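Local atomic coordinates of D-alanyl transferase DltD (Enterococcus faecium TX0133A04, PDB entry 6PFX), a protein that probably transfers D-alanine to lipoteichoic acid during biogenesis of the Gram-positive cell wall. Residues K96-I101 against N287-I292; K37-F42 against R68-G73; D274-L279 against K319-S324; F54-L59 against K352-A357. All blocks are in the same frame, centred on the assembly; numbering follows the deposited sequence.

Contact 1: residues K96-I101 against N287-I292; sequences KKVVFI and NEVLFI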
# COMPACT_ATOMS: atom_id res chain seq x y z
N LYS A 96 9.79 -3.92 -12.87
CA LYS A 96 9.04 -4.97 -12.20
C LYS A 96 7.53 -4.76 -12.30
O LYS A 96 7.03 -3.63 -12.39
CB LYS A 96 9.45 -5.05 -10.73
CG LYS A 96 10.89 -5.54 -10.52
CD LYS A 96 11.21 -5.78 -9.06
CE LYS A 96 10.60 -7.08 -8.55
NZ LYS A 96 11.31 -8.35 -8.89
N LYS A 97 6.81 -5.87 -12.28
CA LYS A 97 5.39 -5.82 -11.97
C LYS A 97 5.17 -5.55 -10.49
O LYS A 97 5.95 -5.98 -9.63
CB LYS A 97 4.72 -7.12 -12.40
CG LYS A 97 4.64 -7.28 -13.92
CD LYS A 97 3.90 -8.55 -14.27
CE LYS A 97 3.76 -8.73 -15.75
NZ LYS A 97 5.09 -8.92 -16.36
N VAL A 98 4.08 -4.82 -10.20
CA VAL A 98 3.73 -4.34 -8.87
C VAL A 98 2.24 -4.54 -8.63
O VAL A 98 1.43 -4.32 -9.53
CB VAL A 98 4.06 -2.84 -8.74
CG1 VAL A 98 3.69 -2.32 -7.36
CG2 VAL A 98 5.54 -2.58 -9.05
N VAL A 99 1.89 -4.94 -7.42
CA VAL A 99 0.51 -4.95 -6.95
C VAL A 99 0.43 -3.93 -5.83
O VAL A 99 1.26 -3.95 -4.91
CB VAL A 99 0.08 -6.34 -6.46
CG1 VAL A 99 -1.37 -6.36 -5.96
CG2 VAL A 99 0.20 -7.34 -7.56
N PHE A 100 -0.55 -3.04 -5.90
CA PHE A 100 -0.69 -1.96 -4.94
C PHE A 100 -2.14 -1.90 -4.48
O PHE A 100 -3.03 -1.65 -5.30
CB PHE A 100 -0.27 -0.63 -5.57
CG PHE A 100 -0.09 0.51 -4.59
CD1 PHE A 100 -1.18 1.08 -3.98
CD2 PHE A 100 1.18 1.02 -4.28
CE1 PHE A 100 -1.02 2.14 -3.09
CE2 PHE A 100 1.34 2.07 -3.38
CZ PHE A 100 0.25 2.62 -2.79
N ILE A 101 -2.37 -2.06 -3.18
CA ILE A 101 -3.72 -1.98 -2.61
C ILE A 101 -3.92 -0.57 -2.07
O ILE A 101 -3.21 -0.15 -1.15
CB ILE A 101 -3.91 -3.01 -1.48
CG1 ILE A 101 -3.37 -4.40 -1.84
CG2 ILE A 101 -5.38 -3.09 -1.11
CD1 ILE A 101 -4.01 -5.03 -2.98
N ASN A 287 7.37 0.57 -14.14
CA ASN A 287 6.66 -0.53 -13.51
C ASN A 287 5.30 -0.70 -14.18
O ASN A 287 4.61 0.28 -14.47
CB ASN A 287 6.40 -0.24 -12.04
CG ASN A 287 7.66 -0.25 -11.21
OD1 ASN A 287 7.96 0.72 -10.52
ND2 ASN A 287 8.41 -1.33 -11.29
N GLU A 288 4.90 -1.94 -14.40
CA GLU A 288 3.51 -2.24 -14.71
C GLU A 288 2.83 -2.56 -13.38
O GLU A 288 3.39 -3.29 -12.56
CB GLU A 288 3.40 -3.43 -15.65
CG GLU A 288 3.91 -3.12 -17.07
CD GLU A 288 2.96 -2.25 -17.90
OE1 GLU A 288 1.80 -2.03 -17.49
OE2 GLU A 288 3.37 -1.78 -18.98
N VAL A 289 1.66 -1.98 -13.15
CA VAL A 289 1.05 -2.03 -11.83
C VAL A 289 -0.40 -2.48 -11.96
O VAL A 289 -1.11 -2.05 -12.87
CB VAL A 289 1.08 -0.65 -11.11
CG1 VAL A 289 0.72 -0.79 -9.63
CG2 VAL A 289 2.42 0.04 -11.27
N LEU A 290 -0.83 -3.33 -11.03
CA LEU A 290 -2.24 -3.61 -10.77
C LEU A 290 -2.62 -2.93 -9.46
O LEU A 290 -2.07 -3.25 -8.40
CB LEU A 290 -2.52 -5.12 -10.68
CG LEU A 290 -3.91 -5.53 -10.19
CD1 LEU A 290 -5.03 -5.09 -11.15
CD2 LEU A 290 -4.00 -7.05 -9.93
N PHE A 291 -3.54 -1.96 -9.54
CA PHE A 291 -4.09 -1.30 -8.36
C PHE A 291 -5.40 -1.99 -7.98
O PHE A 291 -6.18 -2.37 -8.85
CB PHE A 291 -4.35 0.18 -8.63
CG PHE A 291 -3.10 0.98 -8.89
CD1 PHE A 291 -2.37 1.49 -7.83
CD2 PHE A 291 -2.65 1.21 -10.18
CE1 PHE A 291 -1.20 2.22 -8.05
CE2 PHE A 291 -1.48 1.94 -10.41
CZ PHE A 291 -0.76 2.45 -9.34
N ILE A 292 -5.60 -2.17 -6.68
CA ILE A 292 -6.81 -2.79 -6.12
C ILE A 292 -7.44 -1.80 -5.15
O ILE A 292 -6.75 -1.28 -4.26
CB ILE A 292 -6.47 -4.13 -5.41
CG1 ILE A 292 -5.79 -5.07 -6.42
CG2 ILE A 292 -7.73 -4.75 -4.78
CD1 ILE A 292 -5.16 -6.32 -5.83

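Contact 2: residues K37-F42 against R68-G73; sequences KQYIPF and RPFLLG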
# COMPACT_ATOMS: atom_id res chain seq x y z
N LYS A 37 13.89 -12.01 -9.78
CA LYS A 37 12.72 -12.07 -10.64
C LYS A 37 11.51 -12.60 -9.89
O LYS A 37 10.38 -12.17 -10.16
CB LYS A 37 13.01 -12.99 -11.82
CG LYS A 37 11.93 -13.08 -12.88
CD LYS A 37 12.29 -14.16 -13.90
CE LYS A 37 11.27 -14.27 -15.03
NZ LYS A 37 11.59 -13.35 -16.17
N GLN A 38 11.72 -13.50 -8.93
CA GLN A 38 10.60 -14.22 -8.34
C GLN A 38 9.80 -13.35 -7.38
O GLN A 38 8.62 -13.62 -7.16
CB GLN A 38 11.09 -15.47 -7.60
CG GLN A 38 11.96 -15.17 -6.40
CD GLN A 38 12.32 -16.41 -5.60
OE1 GLN A 38 11.53 -17.35 -5.51
NE2 GLN A 38 13.51 -16.41 -5.01
N TYR A 39 10.42 -12.33 -6.78
CA TYR A 39 9.75 -11.53 -5.76
C TYR A 39 9.03 -10.35 -6.39
O TYR A 39 9.65 -9.48 -7.02
CB TYR A 39 10.73 -11.07 -4.69
CG TYR A 39 11.07 -12.18 -3.75
CD1 TYR A 39 10.13 -12.67 -2.86
CD2 TYR A 39 12.33 -12.76 -3.76
CE1 TYR A 39 10.43 -13.71 -2.01
CE2 TYR A 39 12.64 -13.79 -2.92
CZ TYR A 39 11.68 -14.27 -2.05
OH TYR A 39 11.98 -15.31 -1.20
N ILE A 40 7.71 -10.31 -6.19
CA ILE A 40 6.85 -9.25 -6.72
C ILE A 40 6.39 -8.40 -5.54
O ILE A 40 5.76 -8.93 -4.61
CB ILE A 40 5.65 -9.84 -7.49
CG1 ILE A 40 6.11 -10.63 -8.72
CG2 ILE A 40 4.63 -8.73 -7.82
CD1 ILE A 40 6.96 -9.84 -9.74
N PRO A 41 6.67 -7.10 -5.52
CA PRO A 41 6.26 -6.29 -4.36
C PRO A 41 4.75 -6.11 -4.33
O PRO A 41 4.12 -5.84 -5.36
CB PRO A 41 7.00 -4.96 -4.56
CG PRO A 41 7.17 -4.86 -6.05
CD PRO A 41 7.41 -6.29 -6.52
N PHE A 42 4.16 -6.33 -3.15
CA PHE A 42 2.76 -6.05 -2.86
C PHE A 42 2.74 -4.92 -1.83
O PHE A 42 3.15 -5.12 -0.67
CB PHE A 42 2.05 -7.27 -2.28
CG PHE A 42 1.57 -8.29 -3.29
CD1 PHE A 42 2.45 -8.90 -4.17
CD2 PHE A 42 0.23 -8.65 -3.32
CE1 PHE A 42 2.00 -9.85 -5.09
CE2 PHE A 42 -0.22 -9.60 -4.20
CZ PHE A 42 0.65 -10.22 -5.09
N ARG A 68 6.68 -15.05 -5.81
CA ARG A 68 6.31 -14.95 -4.41
C ARG A 68 6.08 -13.50 -4.05
O ARG A 68 6.95 -12.64 -4.31
CB ARG A 68 7.45 -15.55 -3.57
CG ARG A 68 7.21 -15.53 -2.08
CD ARG A 68 8.28 -16.29 -1.28
NE ARG A 68 8.26 -17.74 -1.50
CZ ARG A 68 9.10 -18.40 -2.31
NH1 ARG A 68 10.03 -17.75 -2.99
NH2 ARG A 68 8.99 -19.71 -2.43
N PRO A 69 4.94 -13.15 -3.45
CA PRO A 69 4.77 -11.76 -3.01
C PRO A 69 5.82 -11.40 -1.97
O PRO A 69 6.20 -12.21 -1.12
CB PRO A 69 3.35 -11.74 -2.41
CG PRO A 69 2.68 -12.96 -2.98
CD PRO A 69 3.75 -13.98 -3.19
N PHE A 70 6.30 -10.17 -2.04
CA PHE A 70 7.11 -9.58 -0.98
C PHE A 70 6.23 -8.48 -0.38
O PHE A 70 5.92 -7.49 -1.05
CB PHE A 70 8.44 -9.04 -1.50
CG PHE A 70 9.44 -8.83 -0.42
CD1 PHE A 70 9.27 -7.81 0.50
CD2 PHE A 70 10.52 -9.67 -0.28
CE1 PHE A 70 10.18 -7.61 1.52
CE2 PHE A 70 11.43 -9.50 0.75
CZ PHE A 70 11.27 -8.46 1.65
N LEU A 71 5.78 -8.68 0.85
CA LEU A 71 4.76 -7.80 1.42
C LEU A 71 5.41 -6.55 2.00
O LEU A 71 6.22 -6.63 2.92
CB LEU A 71 3.98 -8.54 2.51
CG LEU A 71 3.44 -9.92 2.12
CD1 LEU A 71 2.71 -10.52 3.29
CD2 LEU A 71 2.53 -9.83 0.90
N LEU A 72 5.02 -5.39 1.47
CA LEU A 72 5.64 -4.13 1.86
C LEU A 72 4.67 -3.16 2.51
O LEU A 72 5.07 -2.05 2.87
CB LEU A 72 6.34 -3.49 0.65
CG LEU A 72 7.59 -4.23 0.16
CD1 LEU A 72 8.08 -3.63 -1.14
CD2 LEU A 72 8.70 -4.21 1.22
N GLY A 73 3.44 -3.53 2.69
CA GLY A 73 2.57 -2.77 3.56
C GLY A 73 2.56 -3.32 4.99
O GLY A 73 2.92 -4.47 5.23

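Contact 3: residues D274-L279 against K319-S324; sequences DFQLVL and KFQLNS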
# COMPACT_ATOMS: atom_id res chain seq x y z
N ASP A 274 0.44 12.73 -1.81
CA ASP A 274 1.40 11.70 -1.40
C ASP A 274 1.33 10.51 -2.37
O ASP A 274 2.36 9.95 -2.75
CB ASP A 274 1.14 11.22 0.03
CG ASP A 274 1.38 12.29 1.09
OD1 ASP A 274 1.86 13.40 0.78
OD2 ASP A 274 1.07 12.02 2.27
N PHE A 275 0.11 10.13 -2.78
CA PHE A 275 -0.07 9.05 -3.74
C PHE A 275 0.57 9.40 -5.08
O PHE A 275 1.14 8.53 -5.75
CB PHE A 275 -1.58 8.76 -3.91
CG PHE A 275 -1.88 7.58 -4.78
CD1 PHE A 275 -1.53 6.32 -4.37
CD2 PHE A 275 -2.53 7.71 -6.00
CE1 PHE A 275 -1.77 5.23 -5.16
CE2 PHE A 275 -2.78 6.60 -6.79
CZ PHE A 275 -2.39 5.37 -6.37
N GLN A 276 0.54 10.68 -5.45
CA GLN A 276 1.20 11.10 -6.68
C GLN A 276 2.70 10.81 -6.65
O GLN A 276 3.30 10.55 -7.70
CB GLN A 276 0.95 12.59 -6.96
CG GLN A 276 1.51 13.03 -8.29
CD GLN A 276 0.93 12.34 -9.53
OE1 GLN A 276 -0.17 11.76 -9.51
NE2 GLN A 276 1.67 12.41 -10.61
N LEU A 277 3.33 10.88 -5.47
CA LEU A 277 4.73 10.49 -5.37
C LEU A 277 4.92 9.05 -5.80
O LEU A 277 5.84 8.73 -6.56
CB LEU A 277 5.22 10.67 -3.94
CG LEU A 277 5.38 12.09 -3.41
CD1 LEU A 277 5.70 12.09 -1.93
CD2 LEU A 277 6.52 12.75 -4.15
N VAL A 278 4.07 8.15 -5.29
CA VAL A 278 4.12 6.75 -5.70
C VAL A 278 4.01 6.61 -7.21
O VAL A 278 4.78 5.88 -7.83
CB VAL A 278 2.99 5.97 -4.98
CG1 VAL A 278 2.81 4.61 -5.57
CG2 VAL A 278 3.25 5.92 -3.47
N LEU A 279 3.03 7.29 -7.82
CA LEU A 279 2.84 7.21 -9.27
C LEU A 279 4.06 7.74 -10.02
O LEU A 279 4.47 7.18 -11.05
CB LEU A 279 1.59 7.99 -9.66
CG LEU A 279 0.28 7.49 -9.04
CD1 LEU A 279 -0.91 8.20 -9.70
CD2 LEU A 279 0.16 5.98 -9.18
N LYS A 319 -9.37 6.99 -9.69
CA LYS A 319 -9.29 6.43 -11.04
C LYS A 319 -9.01 7.51 -12.08
O LYS A 319 -8.27 7.25 -13.04
CB LYS A 319 -10.54 5.61 -11.36
CG LYS A 319 -10.59 4.32 -10.53
CD LYS A 319 -11.58 3.29 -11.05
CE LYS A 319 -12.93 3.88 -11.36
NZ LYS A 319 -13.90 2.78 -11.65
N PHE A 320 -9.53 8.72 -11.89
CA PHE A 320 -9.13 9.82 -12.77
C PHE A 320 -7.63 10.08 -12.66
O PHE A 320 -6.94 10.22 -13.68
CB PHE A 320 -9.92 11.08 -12.41
CG PHE A 320 -9.56 12.27 -13.24
CD1 PHE A 320 -8.55 13.12 -12.85
CD2 PHE A 320 -10.23 12.52 -14.42
CE1 PHE A 320 -8.21 14.23 -13.63
CE2 PHE A 320 -9.91 13.62 -15.19
CZ PHE A 320 -8.89 14.46 -14.80
N GLN A 321 -7.10 10.09 -11.44
CA GLN A 321 -5.67 10.35 -11.27
C GLN A 321 -4.84 9.26 -11.94
O GLN A 321 -3.81 9.53 -12.57
CB GLN A 321 -5.33 10.45 -9.78
CG GLN A 321 -3.86 10.87 -9.46
CD GLN A 321 -3.68 11.21 -7.98
OE1 GLN A 321 -4.67 11.30 -7.24
NE2 GLN A 321 -2.44 11.39 -7.55
N LEU A 322 -5.29 8.01 -11.81
CA LEU A 322 -4.58 6.87 -12.39
C LEU A 322 -4.71 6.88 -13.91
O LEU A 322 -3.70 6.92 -14.62
CB LEU A 322 -5.14 5.58 -11.77
CG LEU A 322 -4.74 5.34 -10.31
CD1 LEU A 322 -5.51 4.21 -9.67
CD2 LEU A 322 -3.25 5.02 -10.21
N ASN A 323 -5.95 6.87 -14.41
CA ASN A 323 -6.19 6.72 -15.84
C ASN A 323 -5.65 7.90 -16.63
O ASN A 323 -5.13 7.72 -17.74
CB ASN A 323 -7.69 6.58 -16.10
CG ASN A 323 -8.27 5.28 -15.60
OD1 ASN A 323 -7.56 4.29 -15.43
ND2 ASN A 323 -9.58 5.28 -15.40
N SER A 324 -5.78 9.11 -16.10
CA SER A 324 -5.33 10.28 -16.84
C SER A 324 -3.83 10.24 -17.09
O SER A 324 -3.34 10.92 -17.99
CB SER A 324 -5.67 11.57 -16.09
OG SER A 324 -4.89 11.72 -14.92

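Contact 4: residues F54-L59 against K352-A357; sequences FHPSVL and KGWLAA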
# COMPACT_ATOMS: atom_id res chain seq x y z
N PHE A 54 -6.86 -17.78 0.99
CA PHE A 54 -7.05 -16.97 -0.22
C PHE A 54 -6.08 -15.81 -0.33
O PHE A 54 -6.08 -15.12 -1.36
CB PHE A 54 -8.51 -16.51 -0.31
CG PHE A 54 -9.45 -17.62 -0.03
CD1 PHE A 54 -9.68 -18.59 -0.99
CD2 PHE A 54 -10.00 -17.78 1.22
CE1 PHE A 54 -10.48 -19.68 -0.72
CE2 PHE A 54 -10.82 -18.86 1.50
CZ PHE A 54 -11.05 -19.81 0.53
N HIS A 55 -5.24 -15.61 0.67
CA HIS A 55 -4.21 -14.58 0.63
C HIS A 55 -3.24 -14.83 -0.51
O HIS A 55 -2.95 -15.98 -0.86
CB HIS A 55 -3.51 -14.66 1.99
CG HIS A 55 -2.43 -13.65 2.18
ND1 HIS A 55 -1.18 -13.79 1.63
CD2 HIS A 55 -2.41 -12.50 2.88
CE1 HIS A 55 -0.43 -12.76 1.98
NE2 HIS A 55 -1.16 -11.96 2.73
N PRO A 56 -2.73 -13.75 -1.14
CA PRO A 56 -1.86 -13.93 -2.32
C PRO A 56 -0.66 -14.84 -2.09
O PRO A 56 -0.24 -15.54 -3.02
CB PRO A 56 -1.40 -12.50 -2.65
CG PRO A 56 -2.43 -11.60 -2.03
CD PRO A 56 -2.99 -12.34 -0.84
N SER A 57 -0.07 -14.81 -0.90
CA SER A 57 1.10 -15.65 -0.67
C SER A 57 0.72 -17.12 -0.58
O SER A 57 1.49 -17.99 -0.99
CB SER A 57 1.81 -15.22 0.61
OG SER A 57 2.23 -13.86 0.54
N VAL A 58 -0.47 -17.42 -0.04
CA VAL A 58 -0.93 -18.80 0.08
C VAL A 58 -1.27 -19.37 -1.29
O VAL A 58 -0.84 -20.48 -1.64
CB VAL A 58 -2.12 -18.91 1.06
CG1 VAL A 58 -2.53 -20.40 1.16
CG2 VAL A 58 -1.78 -18.33 2.41
N LEU A 59 -2.02 -18.63 -2.10
CA LEU A 59 -2.35 -19.13 -3.43
C LEU A 59 -1.09 -19.34 -4.27
O LEU A 59 -0.97 -20.35 -4.98
CB LEU A 59 -3.30 -18.16 -4.13
CG LEU A 59 -4.68 -18.04 -3.47
CD1 LEU A 59 -5.46 -16.94 -4.16
CD2 LEU A 59 -5.44 -19.36 -3.52
N LYS A 352 -13.42 -13.79 0.44
CA LYS A 352 -13.91 -13.63 -0.92
C LYS A 352 -13.21 -12.49 -1.64
O LYS A 352 -13.07 -12.54 -2.87
CB LYS A 352 -15.42 -13.44 -0.86
CG LYS A 352 -16.16 -14.75 -0.60
CD LYS A 352 -16.34 -15.56 -1.86
CE LYS A 352 -17.37 -14.94 -2.78
NZ LYS A 352 -17.25 -15.43 -4.17
N GLY A 353 -12.77 -11.48 -0.90
CA GLY A 353 -12.13 -10.33 -1.51
C GLY A 353 -10.76 -10.66 -2.06
O GLY A 353 -10.44 -10.32 -3.21
N TRP A 354 -9.94 -11.34 -1.26
CA TRP A 354 -8.66 -11.83 -1.76
C TRP A 354 -8.85 -12.81 -2.91
O TRP A 354 -8.06 -12.83 -3.86
CB TRP A 354 -7.82 -12.44 -0.64
CG TRP A 354 -7.10 -11.44 0.21
CD1 TRP A 354 -7.20 -11.29 1.57
CD2 TRP A 354 -6.17 -10.44 -0.24
NE1 TRP A 354 -6.37 -10.26 1.99
CE2 TRP A 354 -5.74 -9.73 0.90
CE3 TRP A 354 -5.64 -10.09 -1.49
CZ2 TRP A 354 -4.82 -8.68 0.82
CZ3 TRP A 354 -4.73 -9.06 -1.56
CH2 TRP A 354 -4.32 -8.37 -0.41
N LEU A 355 -9.88 -13.65 -2.85
CA LEU A 355 -10.11 -14.54 -3.98
C LEU A 355 -10.47 -13.74 -5.23
O LEU A 355 -9.96 -14.04 -6.32
CB LEU A 355 -11.19 -15.56 -3.66
CG LEU A 355 -11.54 -16.51 -4.81
CD1 LEU A 355 -10.35 -17.37 -5.16
CD2 LEU A 355 -12.76 -17.37 -4.50
N ALA A 356 -11.30 -12.70 -5.08
CA ALA A 356 -11.65 -11.88 -6.23
C ALA A 356 -10.42 -11.19 -6.79
O ALA A 356 -10.25 -11.06 -8.00
CB ALA A 356 -12.68 -10.82 -5.84
N ALA A 357 -9.56 -10.71 -5.89
CA ALA A 357 -8.33 -10.06 -6.32
C ALA A 357 -7.48 -11.02 -7.13
O ALA A 357 -6.86 -10.62 -8.12
CB ALA A 357 -7.60 -9.52 -5.09
O HOH W 1 -5.34 -13.30 -3.32

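Contact 1: residues K96-I101 against N287-I292
The rings of F100 and F291 meet at a slant, planes 52° apart and centroids 5.8 Å apart, and F291 CD1 lies 3.7 Å from F100 CB. One face of the F291 ring takes V289 CG1, 3.5 Å above its plane. With CG anti to its own carbonyl carbon (chi1 -65°), F291 leans across to the base of F100. The backbones that carry the rings, strands 97-101 and 288-293, pair in parallel in the middle of the five-stranded sheet. V98 O accepts from L290 N, and L290 O in turn accepts from F100 N (2.9 Å). On the face of V99, L290 and I292, the methyl I292 CD1 reaches V99 CG1 at 3.8 Å and presses on I101 CD1 at 3.3 Å, tighter than usual. At the N-terminal end, N287 ND2 donates to K96 O (2.9 Å, 156°), tilted from the carbonyl plane, and also to M93 O, while the K96 ammonium turns to the carbonyls of Y39 and L34. Helix 271-284 packs on the F100 and F291 face and helix 351-365 on that of L290. K97 NZ salt-bridges E367, and R329 and S373 hold E288. Thus backbone polar groups pair within a largely buried, apolar centre.

Contact 2: residues K37-F42 against R68-G73
Strands 39-43 and 68-71 are the two arms of a beta-alpha-beta unit whose connecting helix is 56-62, at one margin of the parallel sheet of this SGNH-hydrolase-clan protein. Q38 O receives R68 N, R68 O receives I40 N, I40 O receives F70 N, F70 O receives F42 N and F42 O receives L72 N. The F42 to F70 bond is almost straight, at 177°. On the face of Y39, P41 and F70, the F70 ring turns its edge toward the face of Y39 in an offset edge-to-face pair, planes 81° apart and centroids 5.9 Å apart. R68 lies alongside Y39, CD 3.4 Å from Y39 CE1. Starting anti to the backbone N (chi1 -179°) and bending only at chi3, its chain carries the guanidinium past the phenol to Q38. There NH1 makes a weak bond, 3.0 Å, to Q38 OE1, which lies at the guanidinium edge; the other end of that amide, Q38 NE2, donates to E36. Helices 9-18 and 28-35 touch the Y39 and F70 side. P41 CB meets L72 CD1 at 3.8 Å. Across the sheet, P56 of the connecting helix touches both F42 and P69, and these two make a CH-pi contact of their own: P69 CB stands over one face of the F42 ring, 3.8 Å from its centroid.

Contact 3: residues D274-L279 against K319-S324
Q321 reaches across from helix 308-323 in a fully drawn-out form, CG anti to the backbone N (chi1 -174°) and the chain straight beyond it, whereas Q276 starts out likewise but folds at chi2 (62°). The two carboxamides thereby come together nearly coplanar. Q321 NE2 donates to Q276 OE1 at 3.0 Å, in the carbonyl plane and on a lone pair, with an N-H...O angle of 163°. Beside this bond Q321 slides past F275, whose ring stands steeply to the amide and shows it an edge, CD2 being 4.0 Å from Q321 NE2. The other contact is apolar: L322 CD2 sits at the edge of the same ring, 3.8 Å from F275 CE2, and lies 3.7 Å from L279 CD2. L279 CD1 in turn touches Q321 CG at 4.0 Å. The helices run roughly parallel with segment axes 11.5 Å apart, so side chains alone bridge them. F291 of strand 288-293 lies against both leucines, which places this pair of helices on one face of the sheet. Q321 NE2 also donates to F272 O, Q321 OE1 takes a bond from W386 NE1, and Q276 NE2 bonds to Q325. Partners at both ends of each amide fix which end is oxygen and which nitrogen, and leave the buried glutamines with their polarity answered beside a hydrocarbon cluster.

Contact 4: residues F54-L59 against K352-A357
One water ties the carbonyls of F54 and W354 together, donating to F54 O and to W354 O at 2.8 Å each. It joins the loop before helix 56-62 to a backbone carbonyl of helix 351-365. The two residues also touch directly: F54 O lies 3.3 Å from W354 CB, and their CB atoms are 4.1 Å apart. The indole, its CG anti to the carbonyl carbon (chi1 -80°), lies against the first turn of helix 56-62, where P56 crosses it at about a right angle. P56 CD stands over one face of the six-membered ring, 3.7 Å from its centroid, a CH-pi contact, and P56 CG reaches W354 CZ3 at 3.5 Å. H55 CA lies on the same side of the indole, toward its rim. H55 is the N-cap of helix 56-62: its ND1 accepts from S57 N (2.9 Å, 156°), the donor tilted from the imidazole plane. Because NE2 bonds to the carbonyl of L48, the imidazole is held at both nitrogens, consistent with a neutral ring carrying its proton on NE2. F54 completes the contact by laying its ring obliquely against L355, CD1 to CB 4.3 Å. Helix 219-233 packs on F54, K352 and L355, and helix 203-210 on S57 and V58. Strand 68-71 lies against H55, P56 and S57, so the cap and first turn are wedged between one face of this outermost strand and helix 351-365.

Contacts 1 and 2 share the parallel sheet: strand 97-101 pairs with both 288-293 and 39-43, V99 N lying 3.2 Å from P41 O, with centres 10 Å apart. Contact 3 packs against the F100 and F291 side of contact 1, F291 CE2 reaching L322 CD2 at 3.6 Å. Contact 4 meets contact 1 through I101 CD1 and W354 CH2, 4.2 Å apart, and meets contact 2 where P56 CB packs 3.5 Å from F42 CE2. Contacts 3 and 4 lie about 25 Å apart between centres. G73 of contact 2 and W354 of contact 4 lie near S46, H348 and D345, whose geometry resembles a Ser-His-Asp triad and probably marks the active site, as in SGNH hydrolases.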